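Local atomic coordinates of toxin RelG (Mycobacterium tuberculosis, PDB entry 3G5O), a protein that cleaves RNA, preferentially at the 3' end of purine ribonucleotides, as the toxin of a type II toxin-antitoxin system whose cognate antitoxin neutralises it. Residues R27-L30 against H31-P34; R80-D83 against E84-T87. All coordinates share one frame; numbering follows the deposited sequence.

Contact 1: R27-L30 against H31-P34; sequences RRDL and HKLP
Asp29 and Leu30 form the buried, compact part of this contact, against Lys32 and Leu33. The CD2 of Leu30 lies 4.1 Å from the CD1 of Leu33, a plain apolar touch. A type I turn from Leu30 to Leu33 brings them together. Leu33 N bonds Leu30 O at 3.0 Å, fairly straight at 163°. His31 N bonds Arg27 O in the helical i to i+4 manner. Lys32 N instead reaches back three residues, to Asp29 O at 2.9 Å. Lys32 NZ forms a salt bridge with Asp29 OD1 at 2.9 Å, from above the carboxylate plane. The Lys32 chain bends at chi3 (-75°) and again at chi4 to bring the amine there. OD2 of Asp29 is taken by Arg92 and Val93 N, so the carboxylate is held at both oxygens. The exposed side is looser. His31 CD2 lies over one face of the Arg27 guanidinium, 3.6 Å from Arg27 CZ, with the planes 52° apart. Glu92 of the antitoxin chain forms a salt bridge with Arg27 and takes a weak bond from His31 NE2; Phe93 of that chain meets the His31 ring. Leu30 and Leu33 rest on Val41 of helix 35-51. Leu33 also touches Val93 and His95 of strand 87-95.

Contact 2: R80-D83 against E84-T87; sequences RIDD and EHTT
The carboxylate of Asp82 and the ring of His85 meet with their planes 64° apart. Asp82 OD1 lies at the ring edge, in plane, and accepts a weak, fairly straight bond from His85 ND1 (3.3 Å, 162°). The other oxygen, OD2, sits obliquely to the ring, 3.0 Å from His85 ND1. Asp82 has its CG anti to the backbone N (chi1 177°), which turns the carboxylate over the loop. There OD1 also takes a weak bond from His85 N. In one of its two conformers, Glu84 has OE1 3.4 Å from Asp82 OD1, a like-charge approach. A water bridges Ile81 O and Asp83 N. The backbone is held more firmly. Asp82 N bonds Thr87 O at 2.7 Å, and Thr87 N returns to Asp82 O at 3.0 Å. Thr86 and Thr87 both face Asp82, a G1 beta bulge, with Thr86 in a left-handed backbone conformation. Thr86 N bonds Asp83 O, and Thr87 OG1 bonds His85 O at 2.7 Å. The hairpin joins strand 75-82 to strand 87-95. Thr86 pairs by backbone with Thr19, and Thr87 packs on Thr19 and Arg21 of strand 19-23.

From the N terminus, strand 19-23 leads into helix 24-30. Contact 1 lies where that helix gives way to the turn leading into helix 35-51. The chain then passes through strands 57-59 and 68-72 to strand 75-82. Contact 2 closes the hairpin from there into strand 87-95. The two contacts follow in series and neither nests nor crosses. They lie on opposite sides of the chain's centre. The centres of contact 1 and contact 2 are about 24 Å apart. Strand 87-95 connects them. It starts at the hairpin of contact 2, beside strand 19-23, and its later part meets the helix turn of contact 1. Contact 1 lies against the antitoxin chain, whereas contact 2 reaches it through Arg80.

Contact 1: R27-L30 against H31-P34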
ATOM      1  N   ARG C  27     -20.312   1.127 -12.873  1.00 17.44           N
ATOM      2  CA  ARG C  27     -21.443   1.908 -13.366  1.00 19.35           C
ATOM      3  C   ARG C  27     -21.969   2.862 -12.299  1.00 20.13           C
ATOM      4  O   ARG C  27     -22.222   4.036 -12.581  1.00 20.67           O
ATOM      5  CB  ARG C  27     -22.556   0.965 -13.902  1.00 19.64           C
ATOM      6  CG  ARG C  27     -23.609   1.705 -14.700  1.00 24.36           C
ATOM      7  CD  ARG C  27     -24.948   0.947 -14.780  1.00 30.13           C
ATOM      8  NE  ARG C  27     -26.018   1.953 -14.707  1.00 35.00           N
ATOM      9  CZ  ARG C  27     -26.503   2.463 -13.579  1.00 38.73           C
ATOM     10  NH1 ARG C  27     -26.076   2.043 -12.382  1.00 40.46           N
ATOM     11  NH2 ARG C  27     -27.430   3.407 -13.645  1.00 42.68           N
ATOM     12  N   ARG C  28     -22.112   2.387 -11.067  1.00 21.11           N
ATOM     13  CA  ARG C  28     -22.508   3.261  -9.960  1.00 22.30           C
ATOM     14  C   ARG C  28     -21.540   4.414  -9.762  1.00 22.46           C
ATOM     15  O   ARG C  28     -21.971   5.552  -9.499  1.00 23.37           O
ATOM     16  CB  ARG C  28     -22.656   2.488  -8.648  1.00 23.05           C
ATOM     17  CG  ARG C  28     -23.974   1.676  -8.618  1.00 26.89           C
ATOM     18  CD  ARG C  28     -24.369   1.257  -7.178  1.00 32.82           C
ATOM     19  NE  ARG C  28     -23.276   0.712  -6.380  1.00 35.33           N
ATOM     20  CZ  ARG C  28     -22.899  -0.567  -6.393  1.00 37.83           C
ATOM     21  NH1 ARG C  28     -23.511  -1.446  -7.176  1.00 38.50           N
ATOM     22  NH2 ARG C  28     -21.895  -0.970  -5.631  1.00 39.22           N
ATOM     23  N   ASP C  29     -20.244   4.126  -9.893  1.00 21.83           N
ATOM     24  CA  ASP C  29     -19.207   5.172  -9.863  1.00 21.30           C
ATOM     25  C   ASP C  29     -19.386   6.218 -10.973  1.00 21.20           C
ATOM     26  O   ASP C  29     -19.238   7.423 -10.734  1.00 21.73           O
ATOM     27  CB  ASP C  29     -17.820   4.535 -10.009  1.00 20.02           C
ATOM     28  CG  ASP C  29     -17.338   3.870  -8.751  1.00 22.25           C
ATOM     29  OD1 ASP C  29     -17.868   4.102  -7.620  1.00 23.98           O
ATOM     30  OD2 ASP C  29     -16.388   3.102  -8.902  1.00 20.17           O
ATOM     31  N   LEU C  30     -19.688   5.767 -12.193  1.00 21.79           N
ATOM     32  CA  LEU C  30     -19.934   6.703 -13.316  1.00 23.68           C
ATOM     33  C   LEU C  30     -21.013   7.711 -12.961  1.00 25.23           C
ATOM     34  O   LEU C  30     -20.878   8.909 -13.237  1.00 23.75           O
ATOM     35  CB  LEU C  30     -20.380   5.975 -14.601  1.00 22.85           C
ATOM     36  CG  LEU C  30     -19.315   5.309 -15.428  1.00 24.39           C
ATOM     37  CD1 LEU C  30     -19.996   4.687 -16.671  1.00 25.59           C
ATOM     38  CD2 LEU C  30     -18.177   6.274 -15.889  1.00 22.07           C
ATOM     39  N   HIS C  31     -22.070   7.221 -12.315  1.00 28.30           N
ATOM     40  CA  HIS C  31     -23.137   8.099 -11.823  1.00 31.80           C
ATOM     41  C   HIS C  31     -22.725   9.212 -10.876  1.00 32.49           C
ATOM     42  O   HIS C  31     -23.436  10.205 -10.756  1.00 33.81           O
ATOM     43  CB  HIS C  31     -24.315   7.298 -11.242  1.00 33.69           C
ATOM     44  CG  HIS C  31     -25.393   7.057 -12.246  1.00 37.92           C
ATOM     45  ND1 HIS C  31     -26.193   8.075 -12.729  1.00 43.05           N
ATOM     46  CD2 HIS C  31     -25.770   5.940 -12.907  1.00 42.94           C
ATOM     47  CE1 HIS C  31     -27.028   7.592 -13.630  1.00 43.69           C
ATOM     48  NE2 HIS C  31     -26.789   6.299 -13.760  1.00 44.11           N
ATOM     49  N   LYS C  32     -21.590   9.072 -10.206  1.00 31.36           N
ATOM     50  CA  LYS C  32     -21.136  10.118  -9.318  1.00 31.46           C
ATOM     51  C   LYS C  32     -20.500  11.296 -10.050  1.00 30.21           C
ATOM     52  O   LYS C  32     -20.205  12.311  -9.416  1.00 30.70           O
ATOM     53  CB  LYS C  32     -20.105   9.578  -8.311  1.00 32.74           C
ATOM     54  CG  LYS C  32     -20.614   8.424  -7.459  1.00 35.54           C
ATOM     55  CD  LYS C  32     -19.654   8.080  -6.299  1.00 40.20           C
ATOM     56  CE  LYS C  32     -18.428   7.332  -6.769  1.00 39.50           C
ATOM     57  NZ  LYS C  32     -18.040   6.295  -5.761  1.00 38.45           N
ATOM     58  N   LEU C  33     -20.213  11.137 -11.343  1.00 27.37           N
ATOM     59  CA  LEU C  33     -19.419  12.129 -12.069  1.00 24.83           C
ATOM     60  C   LEU C  33     -20.296  13.174 -12.767  1.00 24.60           C
ATOM     61  O   LEU C  33     -21.348  12.835 -13.312  1.00 23.88           O
ATOM     62  CB  LEU C  33     -18.567  11.449 -13.141  1.00 23.70           C
ATOM     63  CG  LEU C  33     -17.632  10.356 -12.639  1.00 24.08           C
ATOM     64  CD1 LEU C  33     -16.912   9.622 -13.800  1.00 19.75           C
ATOM     65  CD2 LEU C  33     -16.668  10.993 -11.635  1.00 23.03           C
ATOM     66  N   PRO C  34     -19.826  14.423 -12.815  1.00 23.30           N
ATOM     67  CA  PRO C  34     -20.526  15.408 -13.623  1.00 22.96           C
ATOM     68  C   PRO C  34     -20.364  15.093 -15.116  1.00 22.41           C
ATOM     69  O   PRO C  34     -19.412  14.388 -15.503  1.00 21.95           O
ATOM     70  CB  PRO C  34     -19.812  16.713 -13.277  1.00 22.35           C
ATOM     71  CG  PRO C  34     -18.335  16.273 -13.078  1.00 23.06           C
ATOM     72  CD  PRO C  34     -18.526  14.923 -12.305  1.00 24.99           C
TER

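Contact 2: R80-D83 against E84-T87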
ATOM      1  N   ARG C  80      -9.473  -5.094 -14.668  1.00 19.29           N
ATOM      2  CA  ARG C  80      -8.811  -6.367 -14.864  1.00 21.14           C
ATOM      3  C   ARG C  80      -8.686  -6.593 -16.364  1.00 22.77           C
ATOM      4  O   ARG C  80      -9.497  -6.074 -17.146  1.00 21.13           O
ATOM      5  CB  ARG C  80      -9.648  -7.499 -14.252  1.00 21.68           C
ATOM      6  CG  ARG C  80      -9.715  -7.437 -12.694  1.00 23.43           C
ATOM      7  CD  ARG C  80     -10.283  -8.753 -12.137  1.00 27.97           C
ATOM      8  NE  ARG C  80     -10.481  -8.778 -10.683  1.00 29.06           N
ATOM      9  CZ  ARG C  80      -9.524  -9.017  -9.801  1.00 28.75           C
ATOM     10  NH1 ARG C  80      -8.278  -9.238 -10.219  1.00 28.85           N
ATOM     11  NH2 ARG C  80      -9.815  -9.057  -8.508  1.00 27.15           N
ATOM     12  N   ILE C  81      -7.670  -7.379 -16.737  1.00 23.85           N
ATOM     13  CA  ILE C  81      -7.411  -7.771 -18.132  0.50 24.46           C
ATOM     14  C   ILE C  81      -7.625  -9.274 -18.251  1.00 25.24           C
ATOM     15  O   ILE C  81      -7.059 -10.057 -17.464  1.00 24.91           O
ATOM     16  CB  ILE C  81      -5.956  -7.498 -18.567  0.50 24.33           C
ATOM     17  CG1 ILE C  81      -5.541  -6.077 -18.234  0.50 25.02           C
ATOM     18  CG2 ILE C  81      -5.786  -7.705 -20.077  0.50 23.63           C
ATOM     19  CD1 ILE C  81      -6.558  -5.129 -18.632  0.50 26.05           C
ATOM     20  N   ASP C  82      -8.426  -9.674 -19.215  1.00 26.59           N
ATOM     21  CA  ASP C  82      -8.629 -11.080 -19.511  1.00 28.70           C
ATOM     22  C   ASP C  82      -8.105 -11.325 -20.944  1.00 29.43           C
ATOM     23  O   ASP C  82      -8.819 -11.109 -21.929  1.00 28.02           O
ATOM     24  CB  ASP C  82     -10.119 -11.399 -19.352  1.00 29.15           C
ATOM     25  CG  ASP C  82     -10.463 -12.860 -19.727  1.00 34.77           C
ATOM     26  OD1 ASP C  82      -9.556 -13.625 -20.165  1.00 37.54           O
ATOM     27  OD2 ASP C  82     -11.658 -13.221 -19.601  1.00 39.28           O
ATOM     28  N   ASP C  83      -6.851 -11.762 -21.055  1.00 30.25           N
ATOM     29  CA  ASP C  83      -6.227 -11.935 -22.365  1.00 32.82           C
ATOM     30  C   ASP C  83      -6.907 -12.980 -23.267  1.00 33.11           C
ATOM     31  O   ASP C  83      -7.124 -12.719 -24.446  1.00 34.01           O
ATOM     32  CB  ASP C  83      -4.736 -12.280 -22.221  1.00 32.88           C
ATOM     33  CG  ASP C  83      -3.901 -11.089 -21.792  1.00 35.91           C
ATOM     34  OD1 ASP C  83      -4.227  -9.948 -22.201  1.00 34.19           O
ATOM     35  OD2 ASP C  83      -2.894 -11.297 -21.060  1.00 39.44           O
ATOM     36  N   GLU C  84      -7.273 -14.126 -22.695  1.00 33.65           N
ATOM     37  CA  GLU C  84      -7.893 -15.236 -23.404  0.50 33.70           C
ATOM     38  C   GLU C  84      -9.202 -14.832 -24.115  1.00 33.69           C
ATOM     39  O   GLU C  84      -9.565 -15.373 -25.169  1.00 32.65           O
ATOM     40  CB  GLU C  84      -8.153 -16.369 -22.404  0.50 34.16           C
ATOM     41  CG  GLU C  84      -6.889 -17.074 -21.869  0.50 35.78           C
ATOM     42  CD  GLU C  84      -6.081 -16.259 -20.840  0.50 38.37           C
ATOM     43  OE1 GLU C  84      -6.595 -15.249 -20.281  0.50 37.12           O
ATOM     44  OE2 GLU C  84      -4.917 -16.654 -20.584  0.50 38.70           O
ATOM     45  N   HIS C  85      -9.915 -13.874 -23.515  1.00 32.14           N
ATOM     46  CA  HIS C  85     -11.186 -13.409 -24.064  1.00 31.50           C
ATOM     47  C   HIS C  85     -11.080 -11.983 -24.596  1.00 30.01           C
ATOM     48  O   HIS C  85     -12.101 -11.349 -24.821  1.00 29.48           O
ATOM     49  CB  HIS C  85     -12.301 -13.464 -23.024  1.00 32.32           C
ATOM     50  CG  HIS C  85     -12.610 -14.847 -22.525  1.00 38.43           C
ATOM     51  ND1 HIS C  85     -11.852 -15.480 -21.563  1.00 44.31           N
ATOM     52  CD2 HIS C  85     -13.601 -15.713 -22.851  1.00 43.84           C
ATOM     53  CE1 HIS C  85     -12.364 -16.673 -21.313  1.00 46.45           C
ATOM     54  NE2 HIS C  85     -13.425 -16.839 -22.081  1.00 47.46           N
ATOM     55  N   THR C  86      -9.851 -11.509 -24.801  1.00 27.96           N
ATOM     56  CA  THR C  86      -9.542 -10.113 -25.202  1.00 26.91           C
ATOM     57  C   THR C  86     -10.546  -9.101 -24.630  1.00 24.97           C
ATOM     58  O   THR C  86     -11.244  -8.375 -25.376  1.00 23.55           O
ATOM     59  CB  THR C  86      -9.381  -9.942 -26.750  1.00 27.50           C
ATOM     60  OG1 THR C  86     -10.588 -10.315 -27.427  1.00 30.18           O
ATOM     61  CG2 THR C  86      -8.218 -10.761 -27.265  1.00 28.20           C
ATOM     62  N   THR C  87     -10.624  -9.097 -23.297  1.00 22.81           N
ATOM     63  CA  THR C  87     -11.601  -8.312 -22.578  1.00 23.18           C
ATOM     64  C   THR C  87     -10.921  -7.551 -21.431  1.00 22.12           C
ATOM     65  O   THR C  87      -9.957  -8.052 -20.814  1.00 21.54           O
ATOM     66  CB  THR C  87     -12.769  -9.229 -22.055  1.00 23.69           C
ATOM     67  OG1 THR C  87     -13.511  -9.725 -23.182  1.00 25.80           O
ATOM     68  CG2 THR C  87     -13.768  -8.453 -21.168  1.00 25.66           C
TER
HETATM   69  O   HOH W   1      -5.517 -12.532 -18.567  1.00 35.99           O